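Putative aspartyl-tRNA synthetase (Leishmania major, PDB 6OD8) probably catalyses the ATP-dependent joining of L-aspartate to tRNA(Asp), giving aspartyl-tRNA(Asp), AMP and diphosphate as a class II aminoacyl-tRNA synthetase. Local coordinates at residues Q229-F234 with V312-E317; A118-E123 with E129-M134; A188-K191 with G196-V199. All blocks are in the same frame, centred on the assembly; numbering follows the deposited sequence. Where two conformers were deposited one is given.

In the fold
The three contacts follow one another along the chain without touching. Contact 1 is the buried one, joining a long interface helix to a strand of the large catalytic sheet through an aromatic ring and aliphatic groups. Contact 2 lies about 51 Å away, centre to centre, in the anticodon-binding-type OB fold; it too sets a helix on a strand, but it is apolar throughout, whereas contact 1 carries Asp315 on the strand's other face. Methionine and isoleucine replace the ring, and one rim is exposed. Contact 3 is a surface contact in the connection between the two folds, with centres 34 Å from contact 1 and 31 Å from contact 2. Regular packing gives way there to charged side chains bonded to backbone carbonyls.

Contact 1. Residues Q229-F234 with V312-E317; sequences QYFRQF and VGLDVE. With EDO (1,2-ethanediol), chain D.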
loop_
_atom_site.group_PDB
_atom_site.type_symbol
_atom_site.label_atom_id
_atom_site.label_comp_id
_atom_site.label_asym_id
_atom_site.label_seq_id
_atom_site.Cartn_x
_atom_site.Cartn_y
_atom_site.Cartn_z
ATOM N N GLN A 229 6.996 2.963 2.860
ATOM C CA GLN A 229 7.874 3.020 1.693
ATOM C C GLN A 229 9.019 2.011 1.777
ATOM O O GLN A 229 9.297 1.283 0.810
ATOM C CB GLN A 229 8.426 4.429 1.569
ATOM C CG GLN A 229 9.417 4.584 0.459
ATOM C CD GLN A 229 9.959 6.004 0.394
ATOM O OE1 GLN A 229 9.372 6.931 0.961
ATOM N NE2 GLN A 229 11.087 6.175 -0.283
ATOM N N TYR A 230 9.731 1.984 2.914
ATOM C CA TYR A 230 10.894 1.102 3.020
ATOM C C TYR A 230 10.480 -0.353 3.199
ATOM O O TYR A 230 11.157 -1.256 2.691
ATOM C CB TYR A 230 11.799 1.567 4.168
ATOM C CG TYR A 230 12.295 2.982 3.957
ATOM C CD1 TYR A 230 12.690 3.413 2.688
ATOM C CD2 TYR A 230 12.374 3.892 5.024
ATOM C CE1 TYR A 230 13.142 4.707 2.479
ATOM C CE2 TYR A 230 12.847 5.185 4.820
ATOM C CZ TYR A 230 13.220 5.580 3.547
ATOM O OH TYR A 230 13.676 6.852 3.323
ATOM N N PHE A 231 9.369 -0.604 3.887
ATOM C CA PHE A 231 8.801 -1.962 3.914
ATOM C C PHE A 231 8.600 -2.505 2.499
ATOM O O PHE A 231 9.087 -3.592 2.151
ATOM C CB PHE A 231 7.466 -1.942 4.680
ATOM C CG PHE A 231 6.699 -3.255 4.652
ATOM C CD1 PHE A 231 6.985 -4.256 5.577
ATOM C CD2 PHE A 231 5.663 -3.471 3.730
ATOM C CE1 PHE A 231 6.269 -5.475 5.577
ATOM C CE2 PHE A 231 4.949 -4.674 3.706
ATOM C CZ PHE A 231 5.263 -5.700 4.660
ATOM N N ARG A 232 7.875 -1.758 1.658
ATOM C CA ARG A 232 7.594 -2.241 0.306
ATOM C C ARG A 232 8.862 -2.320 -0.539
ATOM O O ARG A 232 9.051 -3.273 -1.309
ATOM C CB ARG A 232 6.573 -1.339 -0.379
ATOM C CG ARG A 232 5.166 -1.388 0.188
ATOM C CD ARG A 232 4.231 -0.619 -0.745
ATOM N NE ARG A 232 4.769 0.713 -1.025
ATOM C CZ ARG A 232 4.586 1.778 -0.247
ATOM N NH1 ARG A 232 3.845 1.680 0.853
ATOM N NH2 ARG A 232 5.119 2.952 -0.586
ATOM N N GLN A 233 9.749 -1.336 -0.422
ATOM C CA GLN A 233 10.910 -1.359 -1.314
ATOM C C GLN A 233 11.826 -2.532 -1.017
ATOM O O GLN A 233 12.363 -3.149 -1.941
ATOM C CB GLN A 233 11.701 -0.054 -1.238
ATOM C CG GLN A 233 12.696 0.052 -2.384
ATOM C CD GLN A 233 12.042 -0.147 -3.760
ATOM O OE1 GLN A 233 11.097 0.564 -4.123
ATOM N NE2 GLN A 233 12.543 -1.120 -4.528
ATOM N N PHE A 234 12.055 -2.834 0.261
ATOM C CA PHE A 234 12.847 -4.018 0.590
ATOM C C PHE A 234 12.273 -5.258 -0.077
ATOM O O PHE A 234 13.005 -6.063 -0.665
ATOM C CB PHE A 234 12.909 -4.234 2.101
ATOM C CG PHE A 234 13.651 -5.501 2.490
ATOM C CD1 PHE A 234 15.042 -5.497 2.593
ATOM C CD2 PHE A 234 12.969 -6.695 2.709
ATOM C CE1 PHE A 234 15.750 -6.669 2.930
ATOM C CE2 PHE A 234 13.665 -7.868 3.040
ATOM C CZ PHE A 234 15.050 -7.857 3.157
ATOM N N VAL A 312 -3.426 -0.687 10.529
ATOM C CA VAL A 312 -2.838 -1.030 9.240
ATOM C C VAL A 312 -1.832 -2.142 9.461
ATOM O O VAL A 312 -0.929 -2.014 10.303
ATOM C CB VAL A 312 -2.148 0.171 8.562
ATOM C CG1 VAL A 312 -1.440 -0.309 7.280
ATOM C CG2 VAL A 312 -3.158 1.315 8.285
ATOM N N GLY A 313 -1.997 -3.232 8.713
ATOM C CA GLY A 313 -1.097 -4.367 8.789
ATOM C C GLY A 313 -0.132 -4.395 7.616
ATOM O O GLY A 313 -0.517 -4.161 6.469
ATOM N N LEU A 314 1.126 -4.680 7.924
ATOM C CA LEU A 314 2.171 -4.923 6.941
ATOM C C LEU A 314 2.421 -6.425 6.988
ATOM O O LEU A 314 2.948 -6.933 7.985
ATOM C CB LEU A 314 3.428 -4.128 7.294
ATOM C CG LEU A 314 3.271 -2.664 7.709
ATOM C CD1 LEU A 314 4.613 -2.033 8.104
ATOM C CD2 LEU A 314 2.675 -1.849 6.514
ATOM N N ASP A 315 1.981 -7.152 5.957
ATOM C CA ASP A 315 1.924 -8.604 6.038
ATOM C C ASP A 315 2.811 -9.211 4.966
ATOM O O ASP A 315 2.927 -8.664 3.864
ATOM C CB ASP A 315 0.471 -9.104 5.879
ATOM C CG ASP A 315 -0.239 -9.197 7.184
ATOM O OD1 ASP A 315 -0.899 -8.199 7.580
ATOM O OD2 ASP A 315 -0.118 -10.271 7.836
ATOM N N VAL A 316 3.446 -10.330 5.308
ATOM C CA VAL A 316 4.382 -11.021 4.432
ATOM C C VAL A 316 4.087 -12.514 4.518
ATOM O O VAL A 316 3.825 -13.040 5.607
ATOM C CB VAL A 316 5.852 -10.714 4.828
ATOM C CG1 VAL A 316 6.842 -11.514 3.969
ATOM C CG2 VAL A 316 6.156 -9.202 4.720
ATOM N N GLU A 317 4.113 -13.203 3.375
ATOM C CA GLU A 317 4.078 -14.669 3.385
ATOM C C GLU A 317 4.995 -15.168 2.274
ATOM O O GLU A 317 5.110 -14.522 1.232
ATOM C CB GLU A 317 2.627 -15.220 3.216
ATOM C CG GLU A 317 2.423 -16.707 3.679
ATOM C CD GLU A 317 2.273 -16.860 5.192
ATOM O OE1 GLU A 317 2.093 -15.843 5.907
ATOM O OE2 GLU A 317 2.318 -18.010 5.681
HETATM C C1 EDO D . -0.255 -7.493 11.343
HETATM O O1 EDO D . -0.723 -8.071 12.563
HETATM C C2 EDO D . -1.483 -7.196 10.521
HETATM O O2 EDO D . -2.024 -8.402 10.001
#
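The carboxylate of Asp315 is gripped at both oxygens: OD1 accepts a 2.7 Å hydrogen bond from O2 of an ethanediol, probably left from the crystallisation liquor, and OD2 is salt-bridged to Lys279. Asp315 belongs to a strand of class II motif 2, and helix 229-234 is part of the long motif 1 helix, which also meets the second subunit, where Gln233 packs on Gln233 of that chain. Helix and strand run nearly parallel, their axes 13° apart and 10.4 Å from each other at closest approach. Side chains alternate along the strand: Asp315 points away from the helix, probably toward the face on which class II synthetases build their active site, while Leu314 and Val316 point to the helix. Gly313 has no side chain, and its CA lies 3.3 Å from C2 of the diol.

On the helix side the contact rests on Phe231. With CG anti to the backbone N (chi1 174°), its ring reaches straight across to the strand. Leu314 CB sits over one face, 3.7 Å from the ring centroid and 18° off the normal, a CH-pi contact. The carbonyl oxygen of Asp315 lies at the ring edge, in its plane. Val293 of the neighbouring strand 289-297 packs against both Phe231 and Leu314. Val316 CG2 approaches the ring obliquely, 3.6 Å from Phe231 CZ.

Contact 2. Residues A118-E123 with E129-M134; sequences AMAAVE and EMIDFM
Ala120 CB is met by three side chains of the helix: the sulfur of Met134 (SD) at 3.5 Å, the CD1 methyl of Ile131 at 3.7 Å and the CE methyl of Met130 at 3.8 Å. The two methionines arrive by different routes. Met130 stretches out fully through its first two torsions, CG anti to the backbone N, and only the rotation about CG-SD departs from extended (chi3 116°), which swings CE onto Ala120 CB. Met134 instead sets CG anti to its carbonyl carbon and stays extended as far as the sulfur; a sharp bend there (chi3 72°) carries the methyl alongside the strand, with CE 3.9 Å from Ala120 CB.

Strand 114-121 and helix 128-136 are the third strand and the following helix of an OB fold, the helix that lies between the third and fourth strands of the barrel and packs against its end. Met134 also touches Met107 of strand 104-111, and Met130 touches Val168 of strand 164-168, so each methionine reaches a strand on a different flank of Ala120.

Ile131 makes its contact further along the strand, where it gives way to loop. With chi1 turned to -89°, Ile131 lays CG1 3.8 Å from Ala120 O. The terminal CD1 lies against the main chain beyond, 3.9 Å from Val122 N. Val122, at the exposed rim, crosses the isoleucine obliquely: its CG2 branch, anti to the carbonyl carbon, comes within 4.0 Å of Ile131 CD1.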
loop_
_atom_site.group_PDB
_atom_site.type_symbol
_atom_site.label_atom_id
_atom_site.label_comp_id
_atom_site.label_asym_id
_atom_site.label_seq_id
_atom_site.Cartn_x
_atom_site.Cartn_y
_atom_site.Cartn_z
ATOM N N ALA A 118 8.184 37.755 8.948
ATOM C CA ALA A 118 7.816 38.763 7.962
ATOM C C ALA A 118 7.517 40.063 8.687
ATOM O O ALA A 118 7.010 40.058 9.814
ATOM C CB ALA A 118 6.595 38.346 7.138
ATOM N N MET A 119 7.828 41.185 8.042
ATOM C CA MET A 119 7.482 42.458 8.645
ATOM C C MET A 119 7.144 43.464 7.560
ATOM O O MET A 119 7.507 43.303 6.392
ATOM C CB MET A 119 8.606 42.978 9.552
ATOM C CG MET A 119 9.946 43.203 8.875
ATOM S SD MET A 119 10.115 44.861 8.188
ATOM C CE MET A 119 9.416 45.832 9.509
ATOM N N ALA A 120 6.438 44.511 7.975
ATOM C CA ALA A 120 6.123 45.635 7.117
ATOM C C ALA A 120 6.265 46.910 7.926
ATOM O O ALA A 120 5.987 46.934 9.125
ATOM C CB ALA A 120 4.709 45.549 6.536
ATOM N N ALA A 121 6.710 47.966 7.251
ATOM C CA ALA A 121 6.812 49.294 7.830
ATOM C C ALA A 121 6.147 50.282 6.884
ATOM O O ALA A 121 6.162 50.099 5.661
ATOM C CB ALA A 121 8.269 49.685 8.081
ATOM N N VAL A 122 5.525 51.313 7.454
ATOM C CA VAL A 122 4.897 52.334 6.623
ATOM C C VAL A 122 6.009 53.076 5.890
ATOM O O VAL A 122 6.794 53.801 6.506
ATOM C CB VAL A 122 4.031 53.290 7.450
ATOM C CG1 VAL A 122 3.330 54.294 6.533
ATOM C CG2 VAL A 122 3.022 52.501 8.272
ATOM N N GLU A 123 6.099 52.862 4.578
ATOM C CA GLU A 123 7.152 53.455 3.762
ATOM C C GLU A 123 6.760 53.310 2.302
ATOM O O GLU A 123 6.385 52.215 1.867
ATOM C CB GLU A 123 8.508 52.782 4.023
ATOM N N GLU A 129 -2.662 51.639 6.588
ATOM C CA GLU A 129 -3.801 50.728 6.475
ATOM C C GLU A 129 -3.360 49.278 6.319
ATOM O O GLU A 129 -4.062 48.360 6.768
ATOM C CB GLU A 129 -4.676 51.139 5.288
ATOM C CG GLU A 129 -5.490 52.416 5.511
ATOM C CD GLU A 129 -4.699 53.682 5.284
ATOM O OE1 GLU A 129 -3.459 53.611 5.165
ATOM O OE2 GLU A 129 -5.329 54.758 5.220
ATOM N N MET A 130 -2.206 49.045 5.687
ATOM C CA MET A 130 -1.751 47.677 5.473
ATOM C C MET A 130 -1.118 47.092 6.737
ATOM O O MET A 130 -1.283 45.901 7.019
ATOM C CB MET A 130 -0.776 47.623 4.295
ATOM C CG MET A 130 -0.317 46.217 3.963
ATOM S SD MET A 130 0.909 46.140 2.638
ATOM C CE MET A 130 2.329 45.493 3.513
ATOM N N ILE A 131 -0.401 47.915 7.508
ATOM C CA ILE A 131 0.112 47.478 8.804
ATOM C C ILE A 131 -1.043 47.124 9.734
ATOM O O ILE A 131 -0.992 46.115 10.457
ATOM C CB ILE A 131 1.030 48.558 9.417
ATOM C CG1 ILE A 131 2.486 48.364 8.975
ATOM C CG2 ILE A 131 0.976 48.514 10.931
ATOM C CD1 ILE A 131 2.734 48.565 7.510
ATOM N N ASP A 132 -2.108 47.939 9.718
ATOM C CA ASP A 132 -3.315 47.611 10.478
ATOM C C ASP A 132 -3.932 46.309 9.999
ATOM O O ASP A 132 -4.373 45.485 10.812
ATOM C CB ASP A 132 -4.351 48.725 10.356
ATOM C CG ASP A 132 -3.857 50.054 10.900
ATOM O OD1 ASP A 132 -3.109 50.049 11.901
ATOM O OD2 ASP A 132 -4.225 51.100 10.318
ATOM N N PHE A 133 -4.010 46.121 8.677
ATOM C CA PHE A 133 -4.575 44.892 8.137
ATOM C C PHE A 133 -3.791 43.679 8.611
ATOM O O PHE A 133 -4.374 42.688 9.068
ATOM C CB PHE A 133 -4.601 44.949 6.610
ATOM C CG PHE A 133 -5.090 43.686 5.972
ATOM C CD1 PHE A 133 -6.434 43.350 5.998
ATOM C CD2 PHE A 133 -4.200 42.825 5.341
ATOM C CE1 PHE A 133 -6.890 42.162 5.404
ATOM C CE2 PHE A 133 -4.644 41.649 4.743
ATOM C CZ PHE A 133 -5.992 41.316 4.777
ATOM N N MET A 134 -2.461 43.734 8.495
ATOM C CA MET A 134 -1.634 42.606 8.907
ATOM C C MET A 134 -1.836 42.283 10.380
ATOM O O MET A 134 -1.932 41.108 10.762
ATOM C CB MET A 134 -0.167 42.903 8.628
ATOM C CG MET A 134 0.170 42.932 7.170
ATOM S SD MET A 134 1.809 43.621 6.917
ATOM C CE MET A 134 2.822 42.271 7.546
#

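Contact 3. Residues A188-K191 with G196-V199; sequences ASRK and GAKV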
loop_
_atom_site.group_PDB
_atom_site.type_symbol
_atom_site.label_atom_id
_atom_site.label_comp_id
_atom_site.label_asym_id
_atom_site.label_seq_id
_atom_site.Cartn_x
_atom_site.Cartn_y
_atom_site.Cartn_z
ATOM N N ALA A 188 -0.681 22.912 21.772
ATOM C CA ALA A 188 -0.643 21.552 21.244
ATOM C C ALA A 188 0.781 21.048 21.046
ATOM O O ALA A 188 0.981 19.830 20.965
ATOM C CB ALA A 188 -1.420 21.478 19.928
ATOM N N SER A 189 1.770 21.954 21.004
ATOM C CA SER A 189 3.172 21.613 20.792
ATOM C C SER A 189 3.969 21.501 22.082
ATOM O O SER A 189 5.134 21.085 22.039
ATOM C CB SER A 189 3.843 22.660 19.899
ATOM O OG SER A 189 3.309 22.611 18.589
ATOM N N ARG A 190 3.379 21.868 23.213
ATOM C CA ARG A 190 4.120 21.951 24.463
ATOM C C ARG A 190 4.434 20.554 25.001
ATOM O O ARG A 190 3.590 19.654 24.961
ATOM C CB ARG A 190 3.308 22.764 25.473
ATOM C CG ARG A 190 3.975 22.941 26.826
ATOM C CD ARG A 190 3.302 24.021 27.649
ATOM N NE ARG A 190 3.595 25.350 27.127
ATOM C CZ ARG A 190 2.712 26.116 26.497
ATOM N NH1 ARG A 190 1.467 25.695 26.331
ATOM N NH2 ARG A 190 3.075 27.303 26.049
ATOM N N LYS A 191 5.671 20.374 25.483
ATOM C CA LYS A 191 6.064 19.126 26.139
ATOM C C LYS A 191 5.240 18.912 27.400
ATOM O O LYS A 191 4.954 19.861 28.136
ATOM C CB LYS A 191 7.552 19.149 26.511
ATOM C CG LYS A 191 8.520 19.364 25.355
ATOM C CD LYS A 191 9.951 19.545 25.857
ATOM C CE LYS A 191 10.461 18.298 26.546
ATOM N NZ LYS A 191 11.806 18.516 27.164
ATOM N N GLY A 196 2.923 25.025 31.533
ATOM C CA GLY A 196 1.981 25.683 30.650
ATOM C C GLY A 196 0.856 24.756 30.240
ATOM O O GLY A 196 0.856 23.560 30.520
ATOM N N ALA A 197 -0.119 25.349 29.559
ATOM C CA ALA A 197 -1.308 24.612 29.159
ATOM C C ALA A 197 -0.948 23.551 28.126
ATOM O O ALA A 197 -0.215 23.826 27.172
ATOM C CB ALA A 197 -2.359 25.566 28.593
ATOM N N LYS A 198 -1.448 22.336 28.332
ATOM C CA LYS A 198 -1.343 21.262 27.359
ATOM C C LYS A 198 -2.727 20.900 26.835
ATOM O O LYS A 198 -3.746 21.188 27.465
ATOM C CB LYS A 198 -0.674 20.022 27.962
ATOM C CG LYS A 198 0.827 19.960 27.740
ATOM C CD LYS A 198 1.566 20.892 28.674
ATOM C CE LYS A 198 1.554 20.369 30.104
ATOM N NZ LYS A 198 2.254 21.305 31.015
ATOM N N VAL A 199 -2.750 20.267 25.668
ATOM C CA VAL A 199 -3.986 19.826 25.034
ATOM C C VAL A 199 -4.144 18.337 25.283
ATOM O O VAL A 199 -3.219 17.559 25.018
ATOM C CB VAL A 199 -3.976 20.117 23.526
ATOM C CG1 VAL A 199 -5.296 19.689 22.915
ATOM C CG2 VAL A 199 -3.686 21.581 23.283
#
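A surface loop between helices 185-189 and 201-206, on the path from the OB barrel to the catalytic sheet, folds back here on the end of the first helix, a position consistent with the hinge region of aspartyl-tRNA synthetases. Its main tie is a charged hydrogen bond: Arg190 NH1 donates to Ala197 O at 2.7 Å. The bond is moderately bent at the hydrogen (143°), yet the oxygen lies in the guanidinium plane at its edge, and the nitrogen in turn lies in the carbonyl plane, on a lone pair. The same NH1 is salt-bridged to Asp187, which fixes the guanidinium from the helix as well as from the loop. Gly196 lies over one face of this group, its CA 3.9 Å from Arg190 NE. At the backbone angles of Gly196 a side chain would be jammed against the preceding carbonyl oxygen.

Lys198 curls back on its own loop segment. Bends at chi2 (77°) and chi3 (72°) return its ammonium to Gly196 O, bonded at 2.7 Å, and NZ also binds Ala194 O. On the way the aliphatic chain crosses that of Arg190 at about a right angle, with Lys198 CD 3.7 Å from Arg190 CG. The two like charges stay apart, Arg190 NE and Lys198 NZ being separated by 5.8 Å: Arg190 NH1 is turned to Ala197 O and Asp187, Lys198 NZ to the carbonyls of Gly196 and Ala194.

At the other end of the contact the chemistry turns apolar. Val199 CG2 comes within 4.0 Å of Ala188 CB and packs closer still on the helix backbone, 3.6 Å from Ala188 N.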